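Local atomic coordinates of afamin (Homo sapiens, PDB entry 6FAK), a protein that carries hydrophobic molecules in body fluids, binding vitamin E and keeping lipidated Wnt proteins soluble and active. Residues Q392-H397 with F484-F489; Y408-R413 with T435-C440. All blocks are in the same frame, centred on the assembly; numbering follows the deposited sequence.

Contact 1 of 2, residues Q392-H397 with F484-F489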
ATOM      1  N   GLN A 392     -18.195  -2.635 -13.504  1.00 35.23           N
ATOM      2  CA  GLN A 392     -19.248  -1.805 -14.084  1.00 37.30           C
ATOM      3  C   GLN A 392     -20.405  -1.559 -13.097  1.00 37.16           C
ATOM      4  O   GLN A 392     -20.882  -0.442 -12.972  1.00 35.78           O
ATOM      5  CB  GLN A 392     -19.769  -2.421 -15.389  1.00 40.19           C
ATOM      6  CG  GLN A 392     -18.788  -2.275 -16.519  1.00 43.89           C
ATOM      7  CD  GLN A 392     -19.165  -3.079 -17.764  1.00 50.90           C
ATOM      8  OE1 GLN A 392     -19.790  -4.136 -17.687  1.00 57.04           O
ATOM      9  NE2 GLN A 392     -18.766  -2.577 -18.915  1.00 52.94           N
ATOM     10  N   GLN A 393     -20.817  -2.603 -12.368  1.00 39.46           N
ATOM     11  CA  GLN A 393     -21.870  -2.479 -11.360  1.00 41.09           C
ATOM     12  C   GLN A 393     -21.440  -1.542 -10.204  1.00 39.78           C
ATOM     13  O   GLN A 393     -22.186  -0.630  -9.827  1.00 40.06           O
ATOM     14  CB  GLN A 393     -22.289  -3.869 -10.841  1.00 43.73           C
ATOM     15  CG  GLN A 393     -23.023  -4.674 -11.917  1.00 50.29           C
ATOM     16  CD  GLN A 393     -23.592  -6.001 -11.435  1.00 57.47           C
ATOM     17  OE1 GLN A 393     -23.026  -6.672 -10.559  1.00 60.95           O
ATOM     18  NE2 GLN A 393     -24.730  -6.384 -12.006  1.00 63.97           N
ATOM     19  N   GLU A 394     -20.224  -1.735  -9.695  1.00 37.83           N
ATOM     20  CA  GLU A 394     -19.695  -0.898  -8.628  1.00 36.52           C
ATOM     21  C   GLU A 394     -19.604   0.566  -9.090  1.00 34.30           C
ATOM     22  O   GLU A 394     -20.005   1.453  -8.329  1.00 32.62           O
ATOM     23  CB  GLU A 394     -18.343  -1.405  -8.107  1.00 40.64           C
ATOM     24  CG  GLU A 394     -18.332  -2.794  -7.461  1.00 46.08           C
ATOM     25  CD  GLU A 394     -16.952  -3.485  -7.416  1.00 56.74           C
ATOM     26  OE1 GLU A 394     -16.082  -3.228  -8.293  1.00 60.16           O
ATOM     27  OE2 GLU A 394     -16.706  -4.323  -6.500  1.00 63.00           O
ATOM     28  N   CYS A 395     -19.134   0.819 -10.325  1.00 33.45           N
ATOM     29  CA  CYS A 395     -19.035   2.191 -10.866  1.00 33.35           C
ATOM     30  C   CYS A 395     -20.410   2.862 -11.060  1.00 35.19           C
ATOM     31  O   CYS A 395     -20.533   4.090 -10.879  1.00 35.10           O
ATOM     32  CB  CYS A 395     -18.182   2.292 -12.152  1.00 34.65           C
ATOM     33  SG  CYS A 395     -16.384   2.257 -11.815  1.00 35.21           S
ATOM     34  N   LYS A 396     -21.421   2.076 -11.425  1.00 34.83           N
ATOM     35  CA  LYS A 396     -22.769   2.617 -11.577  1.00 38.07           C
ATOM     36  C   LYS A 396     -23.313   3.037 -10.188  1.00 38.08           C
ATOM     37  O   LYS A 396     -23.878   4.125 -10.044  1.00 40.61           O
ATOM     38  CB  LYS A 396     -23.699   1.582 -12.227  1.00 41.40           C
ATOM     39  CG  LYS A 396     -25.086   2.093 -12.611  1.00 45.85           C
ATOM     40  CD  LYS A 396     -25.038   3.434 -13.348  1.00 51.42           C
ATOM     41  CE  LYS A 396     -26.309   3.720 -14.135  1.00 60.10           C
ATOM     42  NZ  LYS A 396     -27.567   3.613 -13.333  1.00 68.59           N
ATOM     43  N   HIS A 397     -23.119   2.167  -9.200  1.00 36.14           N
ATOM     44  CA  HIS A 397     -23.468   2.443  -7.811  1.00 37.32           C
ATOM     45  C   HIS A 397     -22.782   3.718  -7.317  1.00 35.03           C
ATOM     46  O   HIS A 397     -23.428   4.533  -6.681  1.00 34.90           O
ATOM     47  CB  HIS A 397     -23.151   1.250  -6.886  1.00 39.25           C
ATOM     48  CG  HIS A 397     -24.104   0.103  -7.031  1.00 43.60           C
ATOM     49  ND1 HIS A 397     -25.470   0.278  -7.124  1.00 46.14           N
ATOM     50  CD2 HIS A 397     -23.889  -1.229  -7.110  1.00 45.32           C
ATOM     51  CE1 HIS A 397     -26.053  -0.902  -7.251  1.00 48.33           C
ATOM     52  NE2 HIS A 397     -25.114  -1.832  -7.261  1.00 48.63           N
ATOM     53  N   PHE A 484      -6.909 -14.388  -6.739  1.00 27.04           N
ATOM     54  CA  PHE A 484      -8.344 -14.562  -6.464  1.00 27.41           C
ATOM     55  C   PHE A 484      -8.765 -14.056  -5.067  1.00 27.82           C
ATOM     56  O   PHE A 484      -9.892 -14.301  -4.636  1.00 27.23           O
ATOM     57  CB  PHE A 484      -8.729 -16.038  -6.618  1.00 28.09           C
ATOM     58  CG  PHE A 484      -8.725 -16.486  -8.061  1.00 28.76           C
ATOM     59  CD1 PHE A 484      -7.583 -16.998  -8.625  1.00 28.99           C
ATOM     60  CD2 PHE A 484      -9.841 -16.284  -8.863  1.00 29.04           C
ATOM     61  CE1 PHE A 484      -7.554 -17.372  -9.972  1.00 29.26           C
ATOM     62  CE2 PHE A 484      -9.806 -16.645 -10.211  1.00 29.97           C
ATOM     63  CZ  PHE A 484      -8.654 -17.203 -10.758  1.00 29.49           C
ATOM     64  N   ARG A 485      -7.893 -13.309  -4.420  1.00 28.31           N
ATOM     65  CA  ARG A 485      -8.214 -12.736  -3.109  1.00 30.17           C
ATOM     66  C   ARG A 485      -9.443 -11.775  -3.104  1.00 29.85           C
ATOM     67  O   ARG A 485     -10.295 -11.871  -2.235  1.00 28.07           O
ATOM     68  CB  ARG A 485      -6.949 -12.051  -2.555  1.00 30.60           C
ATOM     69  CG  ARG A 485      -7.147 -11.440  -1.191  1.00 33.55           C
ATOM     70  CD  ARG A 485      -5.832 -11.483  -0.425  1.00 35.57           C
ATOM     71  NE  ARG A 485      -4.845 -10.620  -1.032  1.00 39.66           N
ATOM     72  CZ  ARG A 485      -3.579 -10.467  -0.625  1.00 38.35           C
ATOM     73  NH1 ARG A 485      -3.094 -11.192   0.400  1.00 38.79           N
ATOM     74  NH2 ARG A 485      -2.820  -9.604  -1.245  1.00 40.85           N
ATOM     75  N   ARG A 486      -9.521 -10.847  -4.059  1.00 31.26           N
ATOM     76  CA  ARG A 486     -10.658  -9.929  -4.123  1.00 33.95           C
ATOM     77  C   ARG A 486     -11.989 -10.695  -4.383  1.00 34.11           C
ATOM     78  O   ARG A 486     -12.932 -10.547  -3.615  1.00 33.62           O
ATOM     79  CB  ARG A 486     -10.414  -8.761  -5.089  1.00 37.67           C
ATOM     80  CG  ARG A 486     -11.368  -7.563  -4.912  1.00 42.57           C
ATOM     81  CD  ARG A 486     -11.194  -6.527  -6.033  1.00 49.54           C
ATOM     82  NE  ARG A 486     -12.348  -5.635  -6.102  1.00 57.61           N
ATOM     83  CZ  ARG A 486     -12.884  -5.070  -7.184  1.00 54.68           C
ATOM     84  NH1 ARG A 486     -12.342  -5.233  -8.381  1.00 50.62           N
ATOM     85  NH2 ARG A 486     -13.931  -4.283  -7.055  1.00 57.13           N
ATOM     86  N   PRO A 487     -12.057 -11.534  -5.424  1.00 34.56           N
ATOM     87  CA  PRO A 487     -13.248 -12.420  -5.549  1.00 34.14           C
ATOM     88  C   PRO A 487     -13.621 -13.250  -4.295  1.00 32.99           C
ATOM     89  O   PRO A 487     -14.801 -13.400  -4.011  1.00 32.24           O
ATOM     90  CB  PRO A 487     -12.896 -13.337  -6.716  1.00 34.47           C
ATOM     91  CG  PRO A 487     -11.879 -12.576  -7.515  1.00 35.25           C
ATOM     92  CD  PRO A 487     -11.142 -11.656  -6.588  1.00 34.07           C
ATOM     93  N   CYS A 488     -12.630 -13.752  -3.571  1.00 30.93           N
ATOM     94  CA  CYS A 488     -12.839 -14.481  -2.326  1.00 31.24           C
ATOM     95  C   CYS A 488     -13.539 -13.605  -1.246  1.00 30.53           C
ATOM     96  O   CYS A 488     -14.566 -14.019  -0.672  1.00 31.12           O
ATOM     97  CB  CYS A 488     -11.516 -14.992  -1.771  1.00 30.60           C
ATOM     98  SG  CYS A 488     -11.718 -16.095  -0.377  1.00 32.73           S
ATOM     99  N   PHE A 489     -12.972 -12.429  -0.997  1.00 29.10           N
ATOM    100  CA  PHE A 489     -13.552 -11.438  -0.095  1.00 30.16           C
ATOM    101  C   PHE A 489     -15.002 -11.060  -0.443  1.00 32.72           C
ATOM    102  O   PHE A 489     -15.844 -10.973   0.460  1.00 30.16           O
ATOM    103  CB  PHE A 489     -12.678 -10.193  -0.003  1.00 30.64           C
ATOM    104  CG  PHE A 489     -11.646 -10.313   1.053  1.00 30.55           C
ATOM    105  CD1 PHE A 489     -12.012 -10.205   2.395  1.00 30.56           C
ATOM    106  CD2 PHE A 489     -10.338 -10.622   0.748  1.00 31.21           C
ATOM    107  CE1 PHE A 489     -11.076 -10.381   3.406  1.00 31.93           C
ATOM    108  CE2 PHE A 489      -9.370 -10.784   1.773  1.00 32.04           C
ATOM    109  CZ  PHE A 489      -9.741 -10.656   3.103  1.00 31.33           C
TER
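Arg486 NH2 faces both oxygens of the Glu394 carboxylate, lying 2.7 Å from Glu394 OE1 and 2.8 Å from Glu394 OE2. This is an interhelical salt bridge in the third domain of the all-helical albumin fold, spanning from the long helix 376-417 to the first turn of the short helix 485-490. The hydrogen bond runs to OE1: it arrives on the syn side of that oxygen, with an N-H...O angle of 134°, so it is noticeably bent. OE1 sits at the edge of the guanidinium, in its plane, and the carboxylate is turned 29° from that plane. A single nitrogen thus points into the mouth of the acid, rather than two nitrogens pairing with two oxygens.

The two helices stand well apart here, and even the closest CA atoms, those of Glu394 and Arg486, are 13.5 Å from one another. Long side chains reaching out from opposite directions close that distance. Arg486 sets off with CG anti to its main-chain nitrogen (chi1 -163°) and stays extended to NE; Glu394 is likewise extended beyond CG. On the other terminal nitrogen, Arg486 NH1 forms a salt bridge with Asp451 of helix 446-462, so the buried arginine links two acids from different helices, which probably helps offset its charge. Cys395 is bonded to Cys441 and Cys488 to Cys477, both as disulfides. The one-nitrogen geometry leaves Arg486 CZ almost evenly placed, 3.9 Å from Glu394 OE1 and 4.0 Å from Glu394 OE2.

Contact 2 of 2, residues Y408-R413 with T435-C440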
ATOM      1  N   TYR A 408     -20.553   4.319   2.759  1.00 30.06           N
ATOM      2  CA  TYR A 408     -21.381   3.796   3.845  1.00 29.73           C
ATOM      3  C   TYR A 408     -21.787   2.355   3.594  1.00 29.59           C
ATOM      4  O   TYR A 408     -21.795   1.523   4.530  1.00 28.44           O
ATOM      5  CB  TYR A 408     -22.603   4.726   4.057  1.00 30.85           C
ATOM      6  CG  TYR A 408     -22.241   6.161   4.370  1.00 30.74           C
ATOM      7  CD1 TYR A 408     -21.127   6.472   5.166  1.00 31.36           C
ATOM      8  CD2 TYR A 408     -23.005   7.216   3.878  1.00 31.52           C
ATOM      9  CE1 TYR A 408     -20.814   7.777   5.473  1.00 32.06           C
ATOM     10  CE2 TYR A 408     -22.697   8.531   4.159  1.00 31.49           C
ATOM     11  CZ  TYR A 408     -21.614   8.804   4.953  1.00 32.36           C
ATOM     12  OH  TYR A 408     -21.258  10.088   5.216  1.00 33.59           O
ATOM     13  N   HIS A 409     -22.045   2.006   2.329  1.00 30.34           N
ATOM     14  CA  HIS A 409     -22.344   0.630   1.954  1.00 31.80           C
ATOM     15  C   HIS A 409     -21.131  -0.308   2.208  1.00 29.82           C
ATOM     16  O   HIS A 409     -21.311  -1.436   2.757  1.00 29.36           O
ATOM     17  CB  HIS A 409     -22.830   0.516   0.495  1.00 35.65           C
ATOM     18  CG  HIS A 409     -24.213   1.064   0.267  1.00 41.76           C
ATOM     19  ND1 HIS A 409     -25.134   0.443  -0.550  1.00 49.68           N
ATOM     20  CD2 HIS A 409     -24.843   2.153   0.771  1.00 46.32           C
ATOM     21  CE1 HIS A 409     -26.265   1.129  -0.546  1.00 50.25           C
ATOM     22  NE2 HIS A 409     -26.114   2.177   0.245  1.00 47.00           N
ATOM     23  N   TYR A 410     -19.944   0.163   1.886  1.00 28.90           N
ATOM     24  CA  TYR A 410     -18.694  -0.573   2.130  1.00 30.81           C
ATOM     25  C   TYR A 410     -18.348  -0.753   3.615  1.00 29.31           C
ATOM     26  O   TYR A 410     -17.872  -1.825   4.031  1.00 29.49           O
ATOM     27  CB  TYR A 410     -17.505   0.030   1.365  1.00 35.10           C
ATOM     28  CG  TYR A 410     -17.537  -0.335  -0.120  1.00 40.87           C
ATOM     29  CD1 TYR A 410     -17.715  -1.659  -0.523  1.00 47.78           C
ATOM     30  CD2 TYR A 410     -17.364   0.614  -1.112  1.00 43.69           C
ATOM     31  CE1 TYR A 410     -17.749  -2.016  -1.863  1.00 51.27           C
ATOM     32  CE2 TYR A 410     -17.417   0.259  -2.467  1.00 45.79           C
ATOM     33  CZ  TYR A 410     -17.626  -1.058  -2.819  1.00 48.10           C
ATOM     34  OH  TYR A 410     -17.649  -1.473  -4.121  1.00 58.89           O
ATOM     35  N   LEU A 411     -18.581   0.296   4.378  1.00 27.89           N
ATOM     36  CA  LEU A 411     -18.379   0.263   5.816  1.00 27.04           C
ATOM     37  C   LEU A 411     -19.296  -0.750   6.466  1.00 26.07           C
ATOM     38  O   LEU A 411     -18.868  -1.503   7.330  1.00 25.78           O
ATOM     39  CB  LEU A 411     -18.554   1.683   6.411  1.00 27.03           C
ATOM     40  CG  LEU A 411     -17.449   2.657   6.038  1.00 27.65           C
ATOM     41  CD1 LEU A 411     -17.839   4.006   6.618  1.00 28.28           C
ATOM     42  CD2 LEU A 411     -16.082   2.268   6.583  1.00 27.08           C
ATOM     43  N   ILE A 412     -20.560  -0.783   6.075  1.00 25.61           N
ATOM     44  CA  ILE A 412     -21.490  -1.807   6.586  1.00 25.91           C
ATOM     45  C   ILE A 412     -20.988  -3.248   6.247  1.00 26.44           C
ATOM     46  O   ILE A 412     -20.853  -4.118   7.136  1.00 26.53           O
ATOM     47  CB  ILE A 412     -22.951  -1.586   6.043  1.00 25.75           C
ATOM     48  CG1 ILE A 412     -23.553  -0.310   6.650  1.00 25.68           C
ATOM     49  CG2 ILE A 412     -23.828  -2.793   6.404  1.00 26.11           C
ATOM     50  CD1 ILE A 412     -24.866   0.166   6.033  1.00 26.14           C
ATOM     51  N   ARG A 413     -20.671  -3.468   4.985  1.00 27.26           N
ATOM     52  CA  ARG A 413     -20.244  -4.791   4.492  1.00 28.65           C
ATOM     53  C   ARG A 413     -18.952  -5.237   5.144  1.00 26.21           C
ATOM     54  O   ARG A 413     -18.886  -6.363   5.617  1.00 25.41           O
ATOM     55  CB  ARG A 413     -20.089  -4.804   2.965  1.00 33.18           C
ATOM     56  CG  ARG A 413     -21.418  -5.099   2.258  1.00 39.87           C
ATOM     57  CD  ARG A 413     -21.761  -6.615   2.239  1.00 43.77           C
ATOM     58  NE  ARG A 413     -22.678  -6.997   3.327  1.00 50.33           N
ATOM     59  CZ  ARG A 413     -22.746  -8.194   3.919  1.00 47.11           C
ATOM     60  NH1 ARG A 413     -21.954  -9.198   3.525  1.00 48.40           N
ATOM     61  NH2 ARG A 413     -23.607  -8.396   4.892  1.00 50.74           N
ATOM     62  N   THR A 435     -11.909   5.173  -2.702  1.00 32.48           N
ATOM     63  CA  THR A 435     -10.910   5.900  -3.507  1.00 34.98           C
ATOM     64  C   THR A 435     -10.582   5.256  -4.840  1.00 33.59           C
ATOM     65  O   THR A 435     -10.313   5.955  -5.809  1.00 36.65           O
ATOM     66  CB  THR A 435      -9.664   6.143  -2.654  1.00 37.71           C
ATOM     67  OG1 THR A 435     -10.083   6.968  -1.573  1.00 40.34           O
ATOM     68  CG2 THR A 435      -8.575   6.860  -3.422  1.00 38.36           C
ATOM     69  N   ALA A 436     -10.643   3.935  -4.911  1.00 31.55           N
ATOM     70  CA  ALA A 436     -10.575   3.246  -6.175  1.00 31.48           C
ATOM     71  C   ALA A 436     -11.630   3.778  -7.148  1.00 32.35           C
ATOM     72  O   ALA A 436     -11.342   3.959  -8.347  1.00 33.09           O
ATOM     73  CB  ALA A 436     -10.765   1.761  -5.996  1.00 30.54           C
ATOM     74  N   PHE A 437     -12.835   4.012  -6.660  1.00 30.96           N
ATOM     75  CA  PHE A 437     -13.939   4.478  -7.530  1.00 33.57           C
ATOM     76  C   PHE A 437     -13.919   5.940  -7.869  1.00 33.52           C
ATOM     77  O   PHE A 437     -14.168   6.301  -9.035  1.00 34.71           O
ATOM     78  CB  PHE A 437     -15.283   4.050  -6.954  1.00 35.35           C
ATOM     79  CG  PHE A 437     -15.350   2.591  -6.793  1.00 36.12           C
ATOM     80  CD1 PHE A 437     -15.605   1.803  -7.870  1.00 37.30           C
ATOM     81  CD2 PHE A 437     -15.009   2.001  -5.598  1.00 37.34           C
ATOM     82  CE1 PHE A 437     -15.587   0.434  -7.755  1.00 37.54           C
ATOM     83  CE2 PHE A 437     -14.985   0.630  -5.481  1.00 38.14           C
ATOM     84  CZ  PHE A 437     -15.260  -0.153  -6.571  1.00 36.66           C
ATOM     85  N   THR A 438     -13.552   6.778  -6.902  1.00 34.14           N
ATOM     86  CA  THR A 438     -13.412   8.225  -7.138  1.00 34.68           C
ATOM     87  C   THR A 438     -12.246   8.566  -8.056  1.00 35.35           C
ATOM     88  O   THR A 438     -12.304   9.516  -8.811  1.00 36.35           O
ATOM     89  CB  THR A 438     -13.194   9.036  -5.832  1.00 36.88           C
ATOM     90  OG1 THR A 438     -11.963   8.639  -5.223  1.00 38.60           O
ATOM     91  CG2 THR A 438     -14.330   8.850  -4.832  1.00 39.25           C
ATOM     92  N   THR A 439     -11.174   7.817  -7.969  1.00 33.86           N
ATOM     93  CA  THR A 439     -10.044   7.991  -8.834  1.00 35.79           C
ATOM     94  C   THR A 439     -10.291   7.497 -10.281  1.00 38.74           C
ATOM     95  O   THR A 439      -9.788   8.124 -11.204  1.00 40.37           O
ATOM     96  CB  THR A 439      -8.849   7.216  -8.259  1.00 35.64           C
ATOM     97  OG1 THR A 439      -8.565   7.726  -6.950  1.00 36.74           O
ATOM     98  CG2 THR A 439      -7.625   7.314  -9.139  1.00 36.04           C
ATOM     99  N   CYS A 440     -11.034   6.397 -10.461  1.00 35.42           N
ATOM    100  CA  CYS A 440     -11.016   5.632 -11.710  1.00 35.13           C
ATOM    101  C   CYS A 440     -12.294   5.587 -12.500  1.00 34.60           C
ATOM    102  O   CYS A 440     -12.248   5.262 -13.693  1.00 33.73           O
ATOM    103  CB  CYS A 440     -10.690   4.160 -11.404  1.00 33.62           C
ATOM    104  SG  CYS A 440      -9.170   3.850 -10.480  1.00 33.96           S
TER
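The rings of Tyr410 and Phe437 lie close to parallel, their planes 17° apart, yet they are slid so far past each other that they barely overlap; the centroids of the Tyr410 and Phe437 rings are 6.0 Å apart. The pair joins helices 376-417 and 423-440, consecutive in the all-helical albumin fold of the third domain. Touching is limited to the outer ends of the rings. Tyr410 OH rests 3.7 Å from both Phe437 CE2 and Phe437 CZ, and Tyr410 CE2 comes within 3.9 Å of Phe437 CE2. Although the side chains cross at about a right angle, the slide is what keeps the rings from stacking, and the hydroxyl meets the Phe437 ring obliquely. Tyr410 carries CG beside its main-chain nitrogen, opposite the carbonyl carbon (chi1 -76°), which sends the ring across to the other helix. With an alanine here, the phenol is gone and Phe437 CE2 would probably lose the cover that Tyr410 gives it, with a gap opening beside Glu394 CG.

Phe437 also packs on Val450 of helix 446-462, while Cys440, at the end of the same helix as Phe437, is disulfide-bonded to Cys449. Within 435-440, Thr435 O accepts three bonds: the backbone Thr439 N, Thr439 OG1 at 2.7 Å from Thr435 O with a C=O...donor angle of 147°, and, more from the side, Thr438 OG1 at 3.2 Å from Thr435 O.

Going from the N terminus, the long helix 376-417 supplies the first half of both contacts, 392-397 and then 408-413. The chain turns into helix 423-440, and contact 2 closes the smaller loop when 435-440 comes back against 408-413. It then runs through helices 446-462 and 472-479 before 484-489 closes contact 1, so contact 2 is nested inside the larger loop. The two meet chiefly at Glu394: its CB lies 3.3 Å from Phe437 CE1, and its CG 3.7 Å from Tyr410 OH. The Phe437 ring and the Tyr410 hydroxyl therefore pack on the aliphatic stem of the acid, and helices 376-417, 423-440 and 485-490 are tied together within the third albumin domain.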